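Local coordinates for RNA-binding protein Unr (Drosophila melanogaster, PDB 4QQB) that binds RNA, including the msl-2 3'-UTR through its first cold-shock domain, and regulates X-chromosome dosage compensation in both sexes, at residues Arg6-Ile11 / Gln22-Gln27. Numbering follows the deposited sequence.
Sequences RETGII and QCCERQ
Ile10 and Gln22 form an antiparallel hydrogen-bonded pair, joined by Ile10 N to Gln22 O at 2.7 Å and by Gln22 N to Ile10 O at 2.8 Å. The next pair, Gly9 with Cys23, is non-hydrogen-bonded, and there the backbones draw close, with Gly9 CA 4.1 Å from Cys23 CA. Glycine, having no side chain, suits so close a backbone approach. One more backbone bond follows just past the strand end, where Cys24 N reaches Thr8 O in a nearly straight bond (N-H...O 172°), although the donor is tilted out of the carbonyl plane.

These strands, 7-14 and 18-23, are the first hairpin of the OB-type beta-barrel of cold-shock domain 1. Strand 49-56 lines the other edge of 7-14, and its Phe52 touches both Glu7 and Cys23, a small buried residue that also packs against Leu30. The segments themselves approach the bound nucleic acid no closer than about 10 Å.

Beyond the paired strands, polar side chains hold the turning chain. Glu25 bends at chi2 (-125°), bringing OE1 back to accept the hydroxyl of Thr8 OG1 at 2.7 Å, nearly in line with the carboxylate C-O bond; Thr8 N adds a weak bond to the same oxygen. Glu7, like Glu25, places CG between its backbone N and carbonyl carbon (chi1 57°), but it stays extended beyond CG and slides past Glu25 in the opposite direction. Its OE2 lies over one face of the Arg26 guanidinium, 3.0 Å from NH2, so this salt bridge rests on charge and not on a directed N-H. By partly offsetting the charge of Glu7, Arg26 may ease its nearness to the like-charged Glu25.

Apolar contact is slight: the SG of Cys24, just past the strand end, packs 3.6 Å from Gly9 CA and lies near Ile10 CD1.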
ATOM      1  N   ARG E   6     -21.139 -18.979 -19.183  1.00110.65           N
ATOM      2  CA  ARG E   6     -19.803 -18.797 -19.761  1.00104.24           C
ATOM      3  C   ARG E   6     -19.868 -18.487 -21.259  1.00102.23           C
ATOM      4  O   ARG E   6     -20.762 -18.954 -21.957  1.00103.91           O
ATOM      5  CB  ARG E   6     -18.966 -20.060 -19.549  1.00 99.36           C
ATOM      6  CG  ARG E   6     -18.901 -20.538 -18.107  1.00 99.42           C
ATOM      7  CD  ARG E   6     -17.675 -20.015 -17.384  1.00102.53           C
ATOM      8  NE  ARG E   6     -16.455 -20.696 -17.820  1.00106.30           N
ATOM      9  CZ  ARG E   6     -15.286 -20.665 -17.176  1.00108.42           C
ATOM     10  NH1 ARG E   6     -15.148 -19.988 -16.042  1.00112.48           N
ATOM     11  NH2 ARG E   6     -14.242 -21.320 -17.667  1.00108.28           N
ATOM     12  N   GLU E   7     -18.915 -17.693 -21.742  1.00101.39           N
ATOM     13  CA  GLU E   7     -18.773 -17.419 -23.174  1.00 98.97           C
ATOM     14  C   GLU E   7     -17.290 -17.423 -23.576  1.00 95.95           C
ATOM     15  O   GLU E   7     -16.419 -17.701 -22.742  1.00 89.63           O
ATOM     16  CB  GLU E   7     -19.483 -16.109 -23.561  1.00101.74           C
ATOM     17  CG  GLU E   7     -19.050 -14.857 -22.810  1.00104.93           C
ATOM     18  CD  GLU E   7     -19.429 -13.574 -23.546  1.00110.02           C
ATOM     19  OE1 GLU E   7     -19.068 -13.440 -24.741  1.00114.07           O
ATOM     20  OE2 GLU E   7     -20.077 -12.695 -22.933  1.00105.52           O
ATOM     21  N   THR E   8     -17.006 -17.134 -24.847  1.00 93.26           N
ATOM     22  CA  THR E   8     -15.660 -17.301 -25.397  1.00 91.88           C
ATOM     23  C   THR E   8     -15.092 -16.025 -26.017  1.00 93.69           C
ATOM     24  O   THR E   8     -15.833 -15.117 -26.423  1.00 92.18           O
ATOM     25  CB  THR E   8     -15.639 -18.394 -26.478  1.00 90.92           C
ATOM     26  OG1 THR E   8     -16.325 -17.928 -27.646  1.00 92.21           O
ATOM     27  CG2 THR E   8     -16.308 -19.663 -25.976  1.00 91.05           C
ATOM     28  N   GLY E   9     -13.764 -15.988 -26.100  1.00 93.42           N
ATOM     29  CA  GLY E   9     -13.047 -14.847 -26.667  1.00 92.77           C
ATOM     30  C   GLY E   9     -11.580 -15.137 -26.948  1.00 91.49           C
ATOM     31  O   GLY E   9     -11.060 -16.199 -26.585  1.00 88.69           O
ATOM     32  N   ILE E  10     -10.916 -14.183 -27.599  1.00 89.86           N
ATOM     33  CA  ILE E  10      -9.497 -14.301 -27.938  1.00 91.53           C
ATOM     34  C   ILE E  10      -8.698 -13.245 -27.180  1.00 86.29           C
ATOM     35  O   ILE E  10      -9.158 -12.108 -27.024  1.00 87.60           O
ATOM     36  CB  ILE E  10      -9.239 -14.074 -29.449  1.00 98.49           C
ATOM     37  CG1 ILE E  10     -10.359 -14.666 -30.324  1.00103.42           C
ATOM     38  CG2 ILE E  10      -7.874 -14.630 -29.849  1.00 97.82           C
ATOM     39  CD1 ILE E  10     -10.521 -16.166 -30.218  1.00108.06           C
ATOM     40  N   ILE E  11      -7.495 -13.612 -26.743  1.00 77.96           N
ATOM     41  CA  ILE E  11      -6.580 -12.669 -26.094  1.00 75.26           C
ATOM     42  C   ILE E  11      -6.123 -11.591 -27.096  1.00 74.27           C
ATOM     43  O   ILE E  11      -5.487 -11.884 -28.102  1.00 72.54           O
ATOM     44  CB  ILE E  11      -5.336 -13.382 -25.509  1.00 75.63           C
ATOM     45  CG1 ILE E  11      -5.732 -14.451 -24.474  1.00 75.01           C
ATOM     46  CG2 ILE E  11      -4.375 -12.377 -24.886  1.00 74.34           C
ATOM     47  CD1 ILE E  11      -6.308 -13.911 -23.187  1.00 77.45           C
ATOM     48  N   GLN E  22     -10.955 -10.012 -26.838  1.00 88.93           N
ATOM     49  CA  GLN E  22     -12.018  -9.804 -27.819  1.00 92.41           C
ATOM     50  C   GLN E  22     -13.027 -10.919 -27.644  1.00 94.83           C
ATOM     51  O   GLN E  22     -12.677 -12.096 -27.736  1.00 87.88           O
ATOM     52  CB  GLN E  22     -11.502  -9.765 -29.264  1.00 92.95           C
ATOM     53  CG  GLN E  22     -11.475  -8.369 -29.891  1.00 95.65           C
ATOM     54  CD  GLN E  22     -12.830  -7.673 -29.924  1.00100.70           C
ATOM     55  OE1 GLN E  22     -12.904  -6.439 -29.962  1.00 99.31           O
ATOM     56  NE2 GLN E  22     -13.908  -8.457 -29.901  1.00101.54           N
ATOM     57  N   CYS E  23     -14.272 -10.539 -27.367  1.00101.95           N
ATOM     58  CA  CYS E  23     -15.347 -11.501 -27.152  1.00107.71           C
ATOM     59  C   CYS E  23     -15.878 -12.001 -28.485  1.00105.87           C
ATOM     60  O   CYS E  23     -16.050 -11.226 -29.428  1.00 98.12           O
ATOM     61  CB  CYS E  23     -16.485 -10.865 -26.353  1.00112.35           C
ATOM     62  SG  CYS E  23     -16.050 -10.375 -24.670  1.00111.11           S
ATOM     63  N   CYS E  24     -16.141 -13.300 -28.559  1.00109.35           N
ATOM     64  CA  CYS E  24     -16.609 -13.909 -29.798  1.00111.16           C
ATOM     65  C   CYS E  24     -18.104 -13.701 -29.969  1.00110.42           C
ATOM     66  O   CYS E  24     -18.538 -13.100 -30.952  1.00106.45           O
ATOM     67  CB  CYS E  24     -16.271 -15.394 -29.821  1.00112.03           C
ATOM     68  SG  CYS E  24     -14.491 -15.696 -29.819  1.00116.48           S
ATOM     69  N   GLU E  25     -18.880 -14.176 -28.998  1.00112.03           N
ATOM     70  CA  GLU E  25     -20.345 -14.071 -29.043  1.00111.32           C
ATOM     71  C   GLU E  25     -20.857 -12.858 -28.257  1.00109.19           C
ATOM     72  O   GLU E  25     -21.770 -12.963 -27.441  1.00111.00           O
ATOM     73  CB  GLU E  25     -20.987 -15.377 -28.559  1.00112.15           C
ATOM     74  CG  GLU E  25     -20.676 -15.764 -27.121  1.00113.55           C
ATOM     75  CD  GLU E  25     -20.096 -17.160 -27.013  1.00114.99           C
ATOM     76  OE1 GLU E  25     -18.970 -17.361 -27.515  1.00115.53           O
ATOM     77  OE2 GLU E  25     -20.752 -18.048 -26.424  1.00114.36           O
ATOM     78  N   ARG E  26     -20.272 -11.701 -28.558  1.00108.11           N
ATOM     79  CA  ARG E  26     -20.536 -10.440 -27.871  1.00104.44           C
ATOM     80  C   ARG E  26     -19.624  -9.405 -28.517  1.00101.93           C
ATOM     81  O   ARG E  26     -18.427  -9.646 -28.666  1.00101.06           O
ATOM     82  CB  ARG E  26     -20.218 -10.565 -26.373  1.00107.09           C
ATOM     83  CG  ARG E  26     -19.880  -9.260 -25.650  1.00109.13           C
ATOM     84  CD  ARG E  26     -21.056  -8.648 -24.903  1.00109.39           C
ATOM     85  NE  ARG E  26     -21.148  -9.177 -23.543  1.00111.11           N
ATOM     86  CZ  ARG E  26     -21.926 -10.189 -23.154  1.00113.72           C
ATOM     87  NH1 ARG E  26     -22.729 -10.817 -24.006  1.00123.47           N
ATOM     88  NH2 ARG E  26     -21.906 -10.579 -21.887  1.00107.60           N
ATOM     89  N   GLN E  27     -20.173  -8.265 -28.914  1.00101.47           N
ATOM     90  CA  GLN E  27     -19.342  -7.196 -29.448  1.00104.67           C
ATOM     91  C   GLN E  27     -18.791  -6.364 -28.296  1.00105.57           C
ATOM     92  O   GLN E  27     -19.399  -5.374 -27.887  1.00107.45           O
ATOM     93  CB  GLN E  27     -20.128  -6.321 -30.416  1.00111.11           C
ATOM     94  CG  GLN E  27     -19.295  -5.201 -31.017  1.00118.80           C
ATOM     95  CD  GLN E  27     -19.951  -4.573 -32.224  1.00124.76           C
ATOM     96  OE1 GLN E  27     -19.325  -4.416 -33.273  1.00128.35           O
ATOM     97  NE2 GLN E  27     -21.225  -4.215 -32.087  1.00127.00           N
TER